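Local coordinates for uncharacterized protein (Bacteroides ovatus, PDB 4FS7) that is of unknown function but, as an extracellular leucine-rich repeat protein of the BspA type, probably binds other proteins, at residues V133-C139 against D155-C161; S94-I99 against F113-L119. All coordinates share one frame; numbering follows the deposited sequence. Where two conformers were deposited one is given.

Overall arrangement
Both contacts join successive coils of a leucine-rich repeat solenoid, and they follow one another along the chain: interaction 2 (94-99 with 113-119) closes before interaction 1 (133-139 with 155-161) opens. They lie about 12 Å apart, centre to centre, and touch directly. Probable hydrogen bonds run from Phe113 N to Ala135 O and from Gly115 N to Lys137 O, each 2.8 Å long, so segment 113-119 hands over to 133-139 by backbone pairing. In the interior, Phe136 CE1 comes within 3.3 Å of Phe113 CD2. Interaction 1 is a backbone-bonded step between equivalent turns; interaction 2 has no hydrogen bond across it and rests on packing of side chains against one another and against backbone carbonyls.

Interaction 1: V133-C139 against D155-C161; sequences VEAFKGC and DEAFATC
Glu134, Phe136 and Gly138 each donate a backbone N-H to the next coil of the leucine-rich repeat solenoid, to Asp155 O, Ala157 O and Ala159 O respectively. The bond from Glu134 N to Asp155 O is 2.9 Å long. That from Phe136 N to Ala157 O measures 2.8 Å. Ala159 O is gripped twice, because Thr160 OG1 of its own segment also donates to it, from above the carbonyl plane. CA-H...O contacts such as Glu134 CA to Glu156 O (3.4 Å) fill in between. Each segment combines a type I and a type II beta turn, and Gly138 has backbone angles at which a CB would jam against the preceding carbonyl O.

In the apolar interior, Phe136 and Phe158 point the same way with planes 6° apart, but the rings are slid so far that they barely overlap; Phe136 CD2 rests 3.6 Å from Phe158 CE1. Phe113 continues the row beyond Phe136.

Charges gather at the outer surface. Lys137, its chain extended throughout with CG opposite the backbone N (chi1 179°), runs alongside Glu156 and sets NZ 2.8 Å from OE1 in a salt bridge. Glu134 OE2 lies 3.8 Å from the same OE1, the carboxylates 20° apart. Shortening Lys137 to an alanine here removes NZ and would probably leave Glu156 OE1 without its salt-bridge mate and the close Glu134 carboxylate less compensated. The chemistry thus implies a step fixed by main-chain bonds, with an aromatic interior and a lysine probably offsetting clustered negative charge outside.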
# COMPACT_ATOMS: atom_id res chain seq x y z
N VAL A 133 -3.30 8.20 -13.22
CA VAL A 133 -2.33 7.18 -12.82
C VAL A 133 -0.93 7.79 -12.75
O VAL A 133 -0.48 8.47 -13.68
CB VAL A 133 -2.40 5.99 -13.78
CG1 VAL A 133 -1.23 5.02 -13.55
CG2 VAL A 133 -3.72 5.29 -13.62
N GLU A 134 -0.25 7.59 -11.63
CA GLU A 134 1.13 8.01 -11.48
C GLU A 134 1.32 9.52 -11.69
O GLU A 134 2.39 9.98 -12.01
CB GLU A 134 2.06 7.21 -12.38
CG GLU A 134 2.08 5.73 -11.97
CD GLU A 134 2.81 4.83 -12.93
OE1 GLU A 134 3.61 5.27 -13.73
OE2 GLU A 134 2.59 3.60 -12.83
N ALA A 135 0.27 10.31 -11.47
CA ALA A 135 0.32 11.73 -11.83
C ALA A 135 1.44 12.50 -11.13
O ALA A 135 2.01 13.42 -11.71
CB ALA A 135 -1.04 12.39 -11.54
N PHE A 136 1.68 12.17 -9.86
CA PHE A 136 2.66 12.87 -9.04
C PHE A 136 3.76 11.92 -8.52
O PHE A 136 4.41 12.23 -7.53
CB PHE A 136 2.01 13.62 -7.88
CG PHE A 136 1.07 14.71 -8.32
CD1 PHE A 136 1.57 15.93 -8.79
CD2 PHE A 136 -0.31 14.52 -8.37
CE1 PHE A 136 0.73 16.91 -9.19
CE2 PHE A 136 -1.14 15.55 -8.80
CZ PHE A 136 -0.60 16.72 -9.21
N LYS A 137 3.97 10.81 -9.21
CA LYS A 137 4.89 9.79 -8.72
C LYS A 137 6.30 10.36 -8.59
O LYS A 137 6.89 10.86 -9.57
CB LYS A 137 4.84 8.57 -9.62
CG LYS A 137 5.78 7.45 -9.20
CD LYS A 137 5.57 6.18 -10.01
CE LYS A 137 6.35 5.02 -9.43
NZ LYS A 137 5.98 3.73 -10.10
N GLY A 138 6.85 10.34 -7.40
CA GLY A 138 8.21 10.83 -7.18
C GLY A 138 8.33 12.29 -6.86
O GLY A 138 9.41 12.76 -6.56
N CYS A 139 7.24 13.03 -6.87
CA CYS A 139 7.34 14.45 -6.51
C CYS A 139 7.75 14.63 -5.07
O CYS A 139 7.49 13.79 -4.24
CB CYS A 139 6.00 15.14 -6.74
SG CYS A 139 5.58 15.41 -8.48
N ASP A 155 -4.13 4.93 -9.75
CA ASP A 155 -3.12 4.07 -9.18
C ASP A 155 -1.80 4.80 -9.06
O ASP A 155 -1.35 5.48 -10.00
CB ASP A 155 -2.87 2.84 -10.09
CG ASP A 155 -4.03 1.90 -10.22
OD1 ASP A 155 -5.05 2.09 -9.57
OD2 ASP A 155 -3.85 0.90 -10.98
N GLU A 156 -1.14 4.63 -7.91
CA GLU A 156 0.23 5.11 -7.72
C GLU A 156 0.38 6.62 -7.96
O GLU A 156 1.50 7.10 -8.20
CB GLU A 156 1.23 4.31 -8.56
CG GLU A 156 1.40 2.87 -8.06
CD GLU A 156 2.57 2.13 -8.68
OE1 GLU A 156 3.47 2.75 -9.27
OE2 GLU A 156 2.59 0.89 -8.56
N ALA A 157 -0.69 7.39 -7.76
CA ALA A 157 -0.60 8.83 -8.05
C ALA A 157 0.42 9.56 -7.20
O ALA A 157 1.02 10.52 -7.66
CB ALA A 157 -1.98 9.48 -7.92
N PHE A 158 0.64 9.09 -5.96
CA PHE A 158 1.58 9.68 -5.03
C PHE A 158 2.65 8.68 -4.62
O PHE A 158 3.28 8.82 -3.57
CB PHE A 158 0.86 10.28 -3.82
CG PHE A 158 -0.06 11.38 -4.20
CD1 PHE A 158 0.49 12.62 -4.49
CD2 PHE A 158 -1.43 11.19 -4.34
CE1 PHE A 158 -0.30 13.68 -4.91
CE2 PHE A 158 -2.23 12.27 -4.75
CZ PHE A 158 -1.64 13.48 -5.04
N ALA A 159 2.86 7.64 -5.42
CA ALA A 159 3.88 6.65 -5.06
C ALA A 159 5.27 7.29 -5.06
O ALA A 159 5.57 8.16 -5.91
CB ALA A 159 3.85 5.47 -6.01
N THR A 160 6.12 6.88 -4.11
CA THR A 160 7.51 7.32 -4.01
C THR A 160 7.59 8.82 -3.78
O THR A 160 8.63 9.41 -4.06
CB THR A 160 8.41 6.81 -5.17
OG1 THR A 160 8.20 7.55 -6.35
CG2 THR A 160 8.17 5.38 -5.47
N CYS A 161 6.58 9.42 -3.17
CA CYS A 161 6.67 10.81 -2.72
C CYS A 161 7.33 10.77 -1.33
O CYS A 161 6.67 10.69 -0.28
CB CYS A 161 5.30 11.44 -2.70
SG CYS A 161 4.63 11.71 -4.39

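Interaction 2: S94-I99 against F113-L119; sequences SKLEII and FSGCYAL
Leu119 lies over the main chain of 96-97, its CD1 branch 3.5 Å from Glu97 O and its CB equally near Leu96 O. CG stands opposite the backbone N (chi1 -174°), which carries the isobutyl group inward to meet Ile99. There CG2 of Ile99 approaches CD1 of Leu119 at 4.0 Å, the two side chains crossing at about a right angle.

The same Ile99 methyl also reaches the aromatic ring: CG2 is 3.9 Å from Phe113 CE1, and Ile99 CD1 shares that ring carbon. Ile99 CG2 thus touches both Phe113 and Leu119; Ile99 and Phe113 approach from opposite directions. Leu96 adds a looser apolar contact, with CD2 4.3 Å from Cys116 SG.

Nearer the surface, Ala118 points its methyl toward the other segment, where CB sits 3.3 Å from Ser94 O and also packs on Leu96 O. The aliphatic part of Glu97 covers the turn from outside, CG lying 3.8 Å from Ala118 O. Ser94 CB comes up to Gly115 O, while its OG is hydrogen-bonded to Arg71 NH1.

No hydrogen bond crosses the contact. Leu96 O and Leu119 N are close, but the angle is poor, and Leu119 N instead bonds to Cys116 O within the type I turn 116-119. The preceding type II turn, 113-116, places Gly115 at backbone angles (85°/6°) suited to glycine.

Within the solenoid, the contact joins the weakly bonded strand 98-99 and the turn leading into it with the loop between strands 107-108 and 130-131. Leu96 and Ile99 also pack on Ile76 of strand 73-77, the parallel neighbour of 98-99, while Phe113 is flanked by Phe90 and Phe136 from adjoining coils.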
# COMPACT_ATOMS: atom_id res chain seq x y z
N SER A 94 13.22 16.75 -13.87
CA SER A 94 13.81 16.47 -12.55
C SER A 94 14.42 17.63 -11.81
O SER A 94 14.76 17.48 -10.65
CB SER A 94 14.80 15.31 -12.60
OG SER A 94 15.59 15.40 -13.73
N LYS A 95 14.53 18.80 -12.46
CA LYS A 95 14.94 20.01 -11.78
C LYS A 95 13.80 21.01 -11.59
O LYS A 95 14.00 22.05 -10.99
CB LYS A 95 16.13 20.61 -12.53
CG LYS A 95 17.33 19.63 -12.51
CD LYS A 95 18.61 20.24 -13.07
CE LYS A 95 19.05 21.46 -12.30
NZ LYS A 95 20.45 21.80 -12.70
N LEU A 96 12.59 20.64 -12.01
CA LEU A 96 11.44 21.54 -11.91
C LEU A 96 11.09 21.77 -10.42
O LEU A 96 10.78 20.81 -9.72
CB LEU A 96 10.23 20.98 -12.67
CG LEU A 96 8.93 21.79 -12.66
CD1 LEU A 96 9.14 23.15 -13.41
CD2 LEU A 96 7.77 20.99 -13.26
N GLU A 97 11.10 23.04 -9.97
CA GLU A 97 10.85 23.41 -8.59
C GLU A 97 9.58 24.24 -8.40
O GLU A 97 8.95 24.16 -7.37
CB GLU A 97 12.02 24.19 -8.01
CG GLU A 97 13.34 23.42 -7.93
CD GLU A 97 14.49 24.29 -7.41
OE1 GLU A 97 14.22 25.17 -6.59
OE2 GLU A 97 15.66 24.11 -7.82
N ILE A 98 9.24 25.03 -9.42
CA ILE A 98 8.19 26.05 -9.36
C ILE A 98 7.22 25.85 -10.55
O ILE A 98 7.67 25.97 -11.71
CB ILE A 98 8.81 27.49 -9.48
CG1 ILE A 98 9.72 27.81 -8.30
CG2 ILE A 98 7.70 28.56 -9.58
CD1 ILE A 98 9.17 27.28 -7.02
N ILE A 99 5.94 25.58 -10.30
CA ILE A 99 4.92 25.51 -11.38
C ILE A 99 3.57 25.81 -10.79
O ILE A 99 3.31 25.49 -9.64
CB ILE A 99 4.91 24.13 -12.08
CG1 ILE A 99 4.17 24.23 -13.42
CG2 ILE A 99 4.38 23.03 -11.15
CD1 ILE A 99 4.37 23.00 -14.36
N PHE A 113 3.41 14.71 -13.75
CA PHE A 113 4.51 15.15 -12.96
C PHE A 113 5.36 13.98 -12.45
O PHE A 113 6.12 14.13 -11.50
CB PHE A 113 4.06 16.00 -11.77
CG PHE A 113 3.35 17.25 -12.14
CD1 PHE A 113 4.08 18.42 -12.37
CD2 PHE A 113 1.96 17.31 -12.24
CE1 PHE A 113 3.41 19.58 -12.71
CE2 PHE A 113 1.31 18.51 -12.57
CZ PHE A 113 2.06 19.63 -12.77
N SER A 114 5.20 12.82 -13.07
CA SER A 114 5.98 11.67 -12.67
C SER A 114 7.47 11.98 -12.84
O SER A 114 7.90 12.48 -13.90
CB SER A 114 5.60 10.47 -13.49
OG SER A 114 6.39 9.34 -13.07
N GLY A 115 8.27 11.71 -11.83
CA GLY A 115 9.68 11.95 -11.94
C GLY A 115 10.19 13.36 -11.63
O GLY A 115 11.37 13.67 -11.83
N CYS A 116 9.30 14.23 -11.17
CA CYS A 116 9.66 15.60 -10.82
C CYS A 116 10.19 15.63 -9.40
O CYS A 116 9.55 16.13 -8.47
CB CYS A 116 8.45 16.53 -11.00
SG CYS A 116 8.02 16.74 -12.76
N TYR A 117 11.38 15.05 -9.25
CA TYR A 117 11.98 14.84 -7.94
C TYR A 117 12.41 16.09 -7.18
O TYR A 117 12.71 16.02 -5.99
CB TYR A 117 13.22 13.89 -8.08
CG TYR A 117 12.91 12.54 -8.67
CD1 TYR A 117 11.98 11.70 -8.05
CD2 TYR A 117 13.56 12.07 -9.80
CE1 TYR A 117 11.68 10.43 -8.55
CE2 TYR A 117 13.26 10.78 -10.32
CZ TYR A 117 12.32 9.98 -9.69
OH TYR A 117 12.02 8.72 -10.17
N ALA A 118 12.45 17.24 -7.84
CA ALA A 118 12.81 18.49 -7.21
C ALA A 118 11.57 19.37 -6.92
O ALA A 118 11.69 20.43 -6.33
CB ALA A 118 13.79 19.27 -8.11
N LEU A 119 10.39 18.90 -7.29
CA LEU A 119 9.17 19.71 -7.12
C LEU A 119 8.70 19.63 -5.67
O LEU A 119 8.29 18.58 -5.22
CB LEU A 119 8.09 19.23 -8.09
CG LEU A 119 6.79 20.03 -8.18
CD1 LEU A 119 7.06 21.50 -8.55
CD2 LEU A 119 5.84 19.37 -9.15